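Local structure of B-agarase (Agarivorans gilvus, 5Z6P) at residues Asn217-Ile222 with Arg361-Trp366; Ser314-Ile319 with Gly724-Gly729; Tyr321-Val326 with Ala388-Glu393. The protein is a glycoside hydrolase of family 50 that acts as a beta-agarase, probably cleaving beta-galactosidic linkages in agarose chains. One frame throughout, in Å; residues are numbered along the deposited sequence.

Contact 1. Residues Asn217-Ile222 with Arg361-Trp366; sequences NYLSGI and RAMYQW
With CG of Met363 turned away from its carbonyl carbon (chi1 -72°) and the chain bent only at its last torsion (chi3 72°), the thioether runs beside Leu219 and brings its methyl group back against Ile222. CE of Met363 rests 3.5 Å from CG2 of Ile222, while CG of Met363 lies 4.1 Å from CB of Leu219. In both pairs the side chains lie next to each other and point the same way, so Met363 runs alongside both aliphatic groups instead of meeting them end on. Its CG also packs 3.5 Å from O of Leu219, at the start of the type II turn Leu219-Ile222. All three side chains are buried.

The backbones come close where these side chains meet. N of Gly221 donates to O of Ala362 over 2.7 Å, in the carbonyl plane and on a lone pair, with an N-H...O angle of 152°. The same oxygen receives a CA-H...O contact from Ser220. Gly221 takes positive phi at the third position of its turn, and its bare CA sits 3.3 Å from O of Met363. On the exposed flank Gln365 extends beyond CG alongside Gly221, its CG 3.3 Å from O of Gly221; NE2 is as near to that oxygen, but badly angled for a hydrogen bond.

Backbone hydrogen bonds between Ile223 and both Met363 and Gln365 continue the contact, and Tyr364, facing the other way, bonds through its hydroxyl to O of Ile316 and to Thr723. The contact is a turn-to-turn junction between loops: the type II turn in the loop after strand 199-210, a loop that the CBM-like family region reaches into, docks on the type I turn Arg361-Tyr364 at the end of helix 353-361.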
loop_
_atom_site.group_PDB
_atom_site.type_symbol
_atom_site.label_atom_id
_atom_site.label_comp_id
_atom_site.label_asym_id
_atom_site.label_seq_id
_atom_site.Cartn_x
_atom_site.Cartn_y
_atom_site.Cartn_z
ATOM N N ASN A 217 -26.718 15.132 4.224
ATOM C CA ASN A 217 -25.834 16.285 4.219
ATOM C C ASN A 217 -24.920 16.280 5.428
ATOM O O ASN A 217 -24.465 17.334 5.875
ATOM C CB ASN A 217 -26.648 17.580 4.182
ATOM C CG ASN A 217 -27.419 17.742 2.884
ATOM O OD1 ASN A 217 -28.598 18.088 2.889
ATOM N ND2 ASN A 217 -26.764 17.459 1.768
ATOM N N TYR A 218 -24.664 15.082 5.950
ATOM C CA TYR A 218 -23.829 14.880 7.133
ATOM C C TYR A 218 -22.497 15.616 7.051
ATOM O O TYR A 218 -22.058 16.219 8.020
ATOM C CB TYR A 218 -23.580 13.381 7.337
ATOM C CG TYR A 218 -22.894 13.016 8.630
ATOM C CD1 TYR A 218 -23.449 13.364 9.852
ATOM C CD2 TYR A 218 -21.714 12.282 8.629
ATOM C CE1 TYR A 218 -22.836 13.029 11.033
ATOM C CE2 TYR A 218 -21.095 11.935 9.805
ATOM C CZ TYR A 218 -21.658 12.312 11.006
ATOM O OH TYR A 218 -21.045 11.971 12.187
ATOM N N LEU A 219 -21.877 15.592 5.877
ATOM C CA LEU A 219 -20.532 16.127 5.727
ATOM C C LEU A 219 -20.484 17.478 5.019
ATOM O O LEU A 219 -19.416 17.943 4.628
ATOM C CB LEU A 219 -19.659 15.112 4.982
ATOM C CG LEU A 219 -19.528 13.734 5.644
ATOM C CD1 LEU A 219 -18.692 12.813 4.797
ATOM C CD2 LEU A 219 -18.911 13.870 7.017
ATOM N N SER A 220 -21.641 18.110 4.862
ATOM C CA SER A 220 -21.704 19.423 4.246
ATOM C C SER A 220 -20.770 20.390 4.951
ATOM O O SER A 220 -20.791 20.521 6.173
ATOM C CB SER A 220 -23.142 19.956 4.268
ATOM O OG SER A 220 -23.191 21.306 3.856
ATOM N N GLY A 221 -19.928 21.049 4.172
ATOM C CA GLY A 221 -19.002 22.032 4.710
ATOM C C GLY A 221 -17.905 21.499 5.619
ATOM O O GLY A 221 -17.367 22.253 6.425
ATOM N N ILE A 222 -17.567 20.216 5.495
ATOM C CA ILE A 222 -16.544 19.608 6.360
ATOM C C ILE A 222 -15.108 19.989 5.976
ATOM O O ILE A 222 -14.188 19.812 6.777
ATOM C CB ILE A 222 -16.654 18.054 6.372
ATOM C CG1 ILE A 222 -15.819 17.428 7.497
ATOM C CG2 ILE A 222 -16.181 17.492 5.087
ATOM C CD1 ILE A 222 -16.565 17.194 8.755
ATOM N N ARG A 361 -19.708 18.352 -3.714
ATOM C CA ARG A 361 -19.476 19.789 -3.832
ATOM C C ARG A 361 -19.855 20.540 -2.551
ATOM O O ARG A 361 -19.165 21.477 -2.145
ATOM C CB ARG A 361 -20.242 20.358 -5.040
ATOM C CG ARG A 361 -20.136 21.868 -5.222
ATOM C CD ARG A 361 -18.697 22.344 -5.218
ATOM N NE ARG A 361 -18.559 23.793 -5.389
ATOM C CZ ARG A 361 -18.522 24.675 -4.393
ATOM N NH1 ARG A 361 -18.629 24.280 -3.133
ATOM N NH2 ARG A 361 -18.370 25.961 -4.656
ATOM N N ALA A 362 -20.930 20.119 -1.902
ATOM C CA ALA A 362 -21.356 20.777 -0.665
ATOM C C ALA A 362 -20.402 20.504 0.514
ATOM O O ALA A 362 -20.509 21.134 1.567
ATOM C CB ALA A 362 -22.757 20.358 -0.308
ATOM N N MET A 363 -19.458 19.580 0.343
ATOM C CA MET A 363 -18.479 19.345 1.413
ATOM C C MET A 363 -17.484 20.494 1.521
ATOM O O MET A 363 -16.902 20.725 2.581
ATOM C CB MET A 363 -17.717 18.034 1.192
ATOM C CG MET A 363 -18.510 16.762 1.421
ATOM S SD MET A 363 -17.535 15.277 1.028
ATOM C CE MET A 363 -16.396 15.245 2.398
ATOM N N TYR A 364 -17.275 21.204 0.418
ATOM C CA TYR A 364 -16.264 22.252 0.394
ATOM C C TYR A 364 -16.819 23.607 0.821
ATOM O O TYR A 364 -17.756 24.132 0.220
ATOM C CB TYR A 364 -15.625 22.354 -0.998
ATOM C CG TYR A 364 -15.039 21.046 -1.476
ATOM C CD1 TYR A 364 -13.811 20.598 -1.003
ATOM C CD2 TYR A 364 -15.726 20.242 -2.380
ATOM C CE1 TYR A 364 -13.273 19.398 -1.430
ATOM C CE2 TYR A 364 -15.199 19.025 -2.806
ATOM C CZ TYR A 364 -13.975 18.611 -2.325
ATOM O OH TYR A 364 -13.443 17.416 -2.751
ATOM N N GLN A 365 -16.233 24.156 1.876
ATOM C CA GLN A 365 -16.534 25.511 2.310
ATOM C C GLN A 365 -16.016 26.538 1.308
ATOM O O GLN A 365 -16.616 27.589 1.131
ATOM C CB GLN A 365 -15.924 25.791 3.682
ATOM C CG GLN A 365 -16.578 25.085 4.842
ATOM C CD GLN A 365 -15.940 25.456 6.173
ATOM O OE1 GLN A 365 -14.774 25.845 6.238
ATOM N NE2 GLN A 365 -16.700 25.329 7.241
ATOM N N TRP A 366 -14.887 26.241 0.671
ATOM C CA TRP A 366 -14.321 27.139 -0.326
ATOM C C TRP A 366 -13.733 26.421 -1.535
ATOM O O TRP A 366 -12.959 25.474 -1.408
ATOM C CB TRP A 366 -13.243 28.013 0.298
ATOM C CG TRP A 366 -12.560 28.920 -0.676
ATOM C CD1 TRP A 366 -12.963 30.171 -1.049
ATOM C CD2 TRP A 366 -11.342 28.664 -1.389
ATOM N NE1 TRP A 366 -12.078 30.700 -1.954
ATOM C CE2 TRP A 366 -11.075 29.795 -2.182
ATOM C CE3 TRP A 366 -10.457 27.579 -1.447
ATOM C CZ2 TRP A 366 -9.960 29.879 -3.014
ATOM C CZ3 TRP A 366 -9.356 27.667 -2.265
ATOM C CH2 TRP A 366 -9.118 28.812 -3.041
#

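Contact 2. Residues Ser314-Ile319 with Gly724-Gly729; sequences STITGI and GRSFDG
This is a polar loop-to-strand junction, in which the early part of strand 315-325, an outer strand of a three-stranded antiparallel sheet, is fastened to the loop between strand 709-714 and helix 745-762. Ser314, Thr315 and Ser726 carry most of it, through hydroxyl groups and main-chain carbonyls. The side chain of Ser726 points toward 314-319, and its OG is hydrogen-bonded to OG of Ser314 at 2.9 Å. Beside this bond, N of Ser726 donates to O of Ser314 over 3.1 Å, with the donor above the carbonyl plane and not on a lone pair. Ser726 thus meets Ser314 through both main chain and side chain, which fixes their mutual placement, and CA of Arg725 adds a CA-H...O contact to the same carbonyl.

One residue on from Ser314, and two back from Ser726, O of Gly724 gathers a second group of partners. The hydroxyl of Thr315 stands anti to its own backbone N (chi1 -169°), which turns OG1 to O of Gly724, to which it donates at 2.7 Å, tilted 19° from the carbonyl plane. Thr723 is also hydrogen-bonded to this hydroxyl, so Thr315 is held by two consecutive loop residues. Ile316 adds an apolar element, its CG1 lying 4.1 Å from CB of Ser726.

Further along the loop, NH1 of Arg725 forms a salt bridge with OD2 of Asp728, and N of Gly729 returns to O of Arg725, closing the loop on itself beyond the junction. On the strand side, O of Ile316 accepts from Arg360. Between the segments a single water completes the junction: it accepts from N of Ile316 at 3.1 Å and donates to O of Gly724 at 2.8 Å.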
loop_
_atom_site.group_PDB
_atom_site.type_symbol
_atom_site.label_atom_id
_atom_site.label_comp_id
_atom_site.label_asym_id
_atom_site.label_seq_id
_atom_site.Cartn_x
_atom_site.Cartn_y
_atom_site.Cartn_z
ATOM N N SER A 314 -4.666 15.880 -6.255
ATOM C CA SER A 314 -5.959 16.384 -6.693
ATOM C C SER A 314 -7.117 15.557 -6.133
ATOM O O SER A 314 -6.977 14.375 -5.857
ATOM C CB SER A 314 -6.023 16.432 -8.215
ATOM O OG SER A 314 -6.364 15.171 -8.745
ATOM N N THR A 315 -8.249 16.219 -5.942
ATOM C CA THR A 315 -9.452 15.611 -5.408
ATOM C C THR A 315 -10.682 16.064 -6.235
ATOM O O THR A 315 -10.690 17.150 -6.813
ATOM C CB THR A 315 -9.614 15.978 -3.908
ATOM O OG1 THR A 315 -10.641 15.187 -3.314
ATOM C CG2 THR A 315 -9.938 17.473 -3.734
ATOM N N ILE A 316 -11.714 15.233 -6.295
ATOM C CA ILE A 316 -12.906 15.543 -7.075
ATOM C C ILE A 316 -13.741 16.646 -6.401
ATOM O O ILE A 316 -14.055 16.555 -5.214
ATOM C CB ILE A 316 -13.771 14.284 -7.282
ATOM C CG1 ILE A 316 -13.070 13.315 -8.239
ATOM C CG2 ILE A 316 -15.158 14.646 -7.798
ATOM C CD1 ILE A 316 -13.016 13.788 -9.685
ATOM N N THR A 317 -14.093 17.690 -7.147
ATOM C CA THR A 317 -14.891 18.776 -6.562
ATOM C C THR A 317 -16.380 18.486 -6.560
ATOM O O THR A 317 -17.135 19.121 -5.838
ATOM C CB THR A 317 -14.690 20.122 -7.292
ATOM O OG1 THR A 317 -15.110 20.000 -8.656
ATOM C CG2 THR A 317 -13.245 20.572 -7.229
ATOM N N GLY A 318 -16.806 17.537 -7.368
ATOM C CA GLY A 318 -18.225 17.316 -7.574
ATOM C C GLY A 318 -18.715 17.954 -8.872
ATOM O O GLY A 318 -19.617 17.429 -9.516
ATOM N N ILE A 319 -18.123 19.084 -9.258
ATOM C CA ILE A 319 -18.533 19.763 -10.495
ATOM C C ILE A 319 -18.233 18.877 -11.710
ATOM O O ILE A 319 -17.106 18.422 -11.897
ATOM C CB ILE A 319 -17.830 21.134 -10.675
ATOM C CG1 ILE A 319 -18.122 22.065 -9.488
ATOM C CG2 ILE A 319 -18.224 21.776 -12.014
ATOM C CD1 ILE A 319 -19.590 22.269 -9.195
ATOM N N GLY A 724 -10.296 12.236 -0.755
ATOM C CA GLY A 724 -9.807 11.221 -1.672
ATOM C C GLY A 724 -9.110 11.702 -2.933
ATOM O O GLY A 724 -9.509 12.695 -3.552
ATOM N N ARG A 725 -8.049 10.979 -3.294
ATOM C CA ARG A 725 -7.403 11.088 -4.592
ATOM C C ARG A 725 -8.416 10.904 -5.688
ATOM O O ARG A 725 -9.169 9.943 -5.658
ATOM C CB ARG A 725 -6.321 10.025 -4.768
ATOM C CG ARG A 725 -4.970 10.427 -4.344
ATOM C CD ARG A 725 -3.939 9.461 -4.915
ATOM N NE ARG A 725 -3.830 9.613 -6.354
ATOM C CZ ARG A 725 -3.544 8.631 -7.202
ATOM N NH1 ARG A 725 -3.350 7.387 -6.765
ATOM N NH2 ARG A 725 -3.462 8.901 -8.499
ATOM N N SER A 726 -8.396 11.799 -6.672
ATOM C CA SER A 726 -9.344 11.762 -7.787
ATOM C C SER A 726 -9.391 10.417 -8.481
ATOM O O SER A 726 -10.464 9.862 -8.706
ATOM C CB SER A 726 -8.996 12.839 -8.819
ATOM O OG SER A 726 -8.988 14.110 -8.225
ATOM N N PHE A 727 -8.209 9.912 -8.824
ATOM C CA PHE A 727 -8.066 8.642 -9.533
ATOM C C PHE A 727 -8.769 7.459 -8.849
ATOM O O PHE A 727 -9.568 6.780 -9.479
ATOM C CB PHE A 727 -6.574 8.319 -9.722
ATOM C CG PHE A 727 -6.313 7.001 -10.409
ATOM C CD1 PHE A 727 -6.362 6.901 -11.794
ATOM C CD2 PHE A 727 -6.015 5.864 -9.667
ATOM C CE1 PHE A 727 -6.116 5.687 -12.425
ATOM C CE2 PHE A 727 -5.778 4.648 -10.289
ATOM C CZ PHE A 727 -5.827 4.560 -11.670
ATOM N N ASP A 728 -8.482 7.221 -7.568
ATOM C CA ASP A 728 -8.929 5.983 -6.905
ATOM C C ASP A 728 -9.615 6.156 -5.537
ATOM O O ASP A 728 -10.094 5.191 -4.950
ATOM C CB ASP A 728 -7.737 5.042 -6.742
ATOM C CG ASP A 728 -6.581 5.692 -6.004
ATOM O OD1 ASP A 728 -6.821 6.629 -5.216
ATOM O OD2 ASP A 728 -5.430 5.270 -6.211
ATOM N N GLY A 729 -9.642 7.377 -5.031
ATOM C CA GLY A 729 -10.324 7.660 -3.781
ATOM C C GLY A 729 -9.486 7.460 -2.530
ATOM O O GLY A 729 -10.010 7.549 -1.419
HETATM O O HOH W 1 -11.907 12.512 -4.898
#

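Contact 3. Residues Tyr321-Val326 with Ala388-Glu393; sequences YDHKLV and AVEQGE
Two neighbouring strands of a three-stranded antiparallel sheet meet here: the outer strand 315-325 and the central strand 388-395, their local axes 4.5 Å apart and 172° from one another in direction. Asp322 with Gln391 and Lys324 with Val389 are the hydrogen-bonded pairs, each closed by two main-chain bonds. The shortest, from N of Val389 to O of Lys324, measures 2.8 Å.

His323 with Glu390 and Leu325 with Ala388 are the non-hydrogen-bonded pairs, with side chains on a shared face. There CG of Glu390 lies over one face of the imidazole of His323, offset toward its rim and 3.9 Å from the ring centroid, a CH-pi contact. The carboxylate of Glu390 continues the stack, its plane 28° from that of the ring. ND1 of His323, buried by this contact, has no polar partner in the model. Because Glu390 is extended, with CG anti to its backbone N (chi1 -160°), OE1 reaches the edge of the Tyr321 ring; OH of Tyr321 lies 3.2 Å from it, a possible bond, since the hydroxyl proton has another acceptor within reach. Next along the face, CD2 of Leu325 touches CB of Ala388 at 4.1 Å.

On the face of Asp322 and Val389, Gln391 turns its OE1 to Arg382 of strand 378-384. Regular alternation of the two pair types is the signature of an antiparallel beta-sheet.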
loop_
_atom_site.group_PDB
_atom_site.type_symbol
_atom_site.label_atom_id
_atom_site.label_comp_id
_atom_site.label_asym_id
_atom_site.label_seq_id
_atom_site.Cartn_x
_atom_site.Cartn_y
_atom_site.Cartn_z
ATOM N N TYR A 321 -19.070 15.939 -12.101
ATOM C CA TYR A 321 -18.823 14.548 -11.764
ATOM C C TYR A 321 -19.856 13.628 -12.404
ATOM O O TYR A 321 -21.046 13.833 -12.242
ATOM C CB TYR A 321 -18.832 14.290 -10.256
ATOM C CG TYR A 321 -18.628 12.822 -10.022
ATOM C CD1 TYR A 321 -17.399 12.243 -10.265
ATOM C CD2 TYR A 321 -19.678 11.997 -9.648
ATOM C CE1 TYR A 321 -17.201 10.896 -10.101
ATOM C CE2 TYR A 321 -19.487 10.644 -9.479
ATOM C CZ TYR A 321 -18.244 10.102 -9.709
ATOM O OH TYR A 321 -18.031 8.760 -9.547
ATOM N N ASP A 322 -19.400 12.593 -13.096
ATOM C CA ASP A 322 -20.328 11.604 -13.619
ATOM C C ASP A 322 -19.679 10.239 -13.771
ATOM O O ASP A 322 -18.463 10.123 -13.896
ATOM C CB ASP A 322 -20.898 12.068 -14.960
ATOM C CG ASP A 322 -22.184 11.353 -15.330
ATOM O OD1 ASP A 322 -22.733 10.622 -14.483
ATOM O OD2 ASP A 322 -22.655 11.537 -16.467
ATOM N N HIS A 323 -20.506 9.203 -13.739
ATOM C CA HIS A 323 -20.060 7.831 -13.951
ATOM C C HIS A 323 -21.160 7.081 -14.692
ATOM O O HIS A 323 -22.172 6.737 -14.096
ATOM C CB HIS A 323 -19.744 7.155 -12.614
ATOM C CG HIS A 323 -18.949 5.893 -12.736
ATOM N ND1 HIS A 323 -18.350 5.494 -13.918
ATOM C CD2 HIS A 323 -18.644 4.937 -11.828
ATOM C CE1 HIS A 323 -17.723 4.353 -13.727
ATOM N NE2 HIS A 323 -17.886 3.989 -12.465
ATOM N N LYS A 324 -20.989 6.859 -15.993
ATOM C CA LYS A 324 -22.033 6.179 -16.763
ATOM C C LYS A 324 -21.517 5.382 -17.949
ATOM O O LYS A 324 -20.403 5.588 -18.423
ATOM C CB LYS A 324 -23.081 7.181 -17.268
ATOM C CG LYS A 324 -24.464 6.989 -16.632
ATOM C CD LYS A 324 -25.018 5.573 -16.868
ATOM C CE LYS A 324 -26.058 5.197 -15.825
ATOM N NZ LYS A 324 -27.062 6.274 -15.587
ATOM N N LEU A 325 -22.373 4.493 -18.443
ATOM C CA LEU A 325 -22.035 3.593 -19.541
ATOM C C LEU A 325 -21.903 4.324 -20.883
ATOM O O LEU A 325 -22.402 5.432 -21.032
ATOM C CB LEU A 325 -23.088 2.483 -19.647
ATOM C CG LEU A 325 -23.173 1.531 -18.449
ATOM C CD1 LEU A 325 -24.317 0.545 -18.619
ATOM C CD2 LEU A 325 -21.849 0.791 -18.177
ATOM N N VAL A 326 -21.260 3.657 -21.846
ATOM C CA VAL A 326 -20.912 4.184 -23.170
ATOM C C VAL A 326 -20.355 5.595 -23.083
ATOM O O VAL A 326 -19.162 5.786 -22.865
ATOM C CB VAL A 326 -22.108 4.197 -24.156
ATOM C CG1 VAL A 326 -22.938 2.930 -24.039
ATOM C CG2 VAL A 326 -22.955 5.442 -23.984
ATOM N N ALA A 388 -17.659 2.373 -19.795
ATOM C CA ALA A 388 -18.120 3.367 -18.895
ATOM C C ALA A 388 -17.132 4.531 -18.805
ATOM O O ALA A 388 -15.943 4.337 -18.712
ATOM C CB ALA A 388 -18.342 2.764 -17.540
ATOM N N VAL A 389 -17.662 5.742 -18.809
ATOM C CA VAL A 389 -16.870 6.946 -18.687
ATOM C C VAL A 389 -17.066 7.568 -17.325
ATOM O O VAL A 389 -18.167 7.744 -16.899
ATOM C CB VAL A 389 -17.287 7.972 -19.756
ATOM C CG1 VAL A 389 -18.689 8.416 -19.507
ATOM C CG2 VAL A 389 -16.397 9.192 -19.714
ATOM N N GLU A 390 -15.990 7.909 -16.669
ATOM C CA GLU A 390 -16.032 8.560 -15.387
ATOM C C GLU A 390 -15.194 9.852 -15.439
ATOM O O GLU A 390 -14.073 9.832 -15.852
ATOM C CB GLU A 390 -15.523 7.638 -14.321
ATOM C CG GLU A 390 -15.955 8.008 -12.930
ATOM C CD GLU A 390 -15.067 7.427 -11.874
ATOM O OE1 GLU A 390 -15.292 7.712 -10.697
ATOM O OE2 GLU A 390 -14.143 6.691 -12.217
ATOM N N GLN A 391 -15.758 10.964 -15.012
ATOM C CA GLN A 391 -15.105 12.244 -15.105
ATOM C C GLN A 391 -15.462 13.260 -14.066
ATOM O O GLN A 391 -16.399 13.086 -13.335
ATOM C CB GLN A 391 -15.453 12.873 -16.466
ATOM C CG GLN A 391 -16.871 13.387 -16.580
ATOM C CD GLN A 391 -17.149 14.371 -17.713
ATOM O OE1 GLN A 391 -16.330 14.642 -18.561
ATOM N NE2 GLN A 391 -18.308 14.910 -17.700
ATOM N N GLY A 392 -14.702 14.337 -14.037
ATOM C CA GLY A 392 -15.026 15.434 -13.158
ATOM C C GLY A 392 -13.950 16.479 -13.025
ATOM O O GLY A 392 -12.781 16.241 -13.276
ATOM N N GLU A 393 -14.367 17.659 -12.612
ATOM C CA GLU A 393 -13.439 18.696 -12.212
ATOM C C GLU A 393 -12.685 18.240 -10.971
ATOM O O GLU A 393 -13.250 17.562 -10.128
ATOM C CB GLU A 393 -14.195 19.993 -11.939
ATOM C CG GLU A 393 -13.346 21.121 -11.432
ATOM C CD GLU A 393 -14.169 22.327 -11.028
ATOM O OE1 GLU A 393 -14.552 22.421 -9.850
ATOM O OE2 GLU A 393 -14.428 23.183 -11.894
#

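Contacts 2 and 3 share strand 315-325: contact 2 holds its early part, and contact 3 pairs its later part with strand 388-395, their centres 12 Å apart. They meet at Glu393, which is hydrogen-bonded to Thr317 and Ile319. Contact 1 lies on the same side of the chain's centre, about 14 Å from contact 2 and 22 Å from contact 3 between centres. It touches contact 2 through Tyr364 and Ile316, but not contact 3. Along the chain the order is 217-222, 314-319, 321-326, 361-366, 388-393, 724-729, so the small sheet and its adjoining loops tie the loop after strand 199-210 to a late loop of the chain.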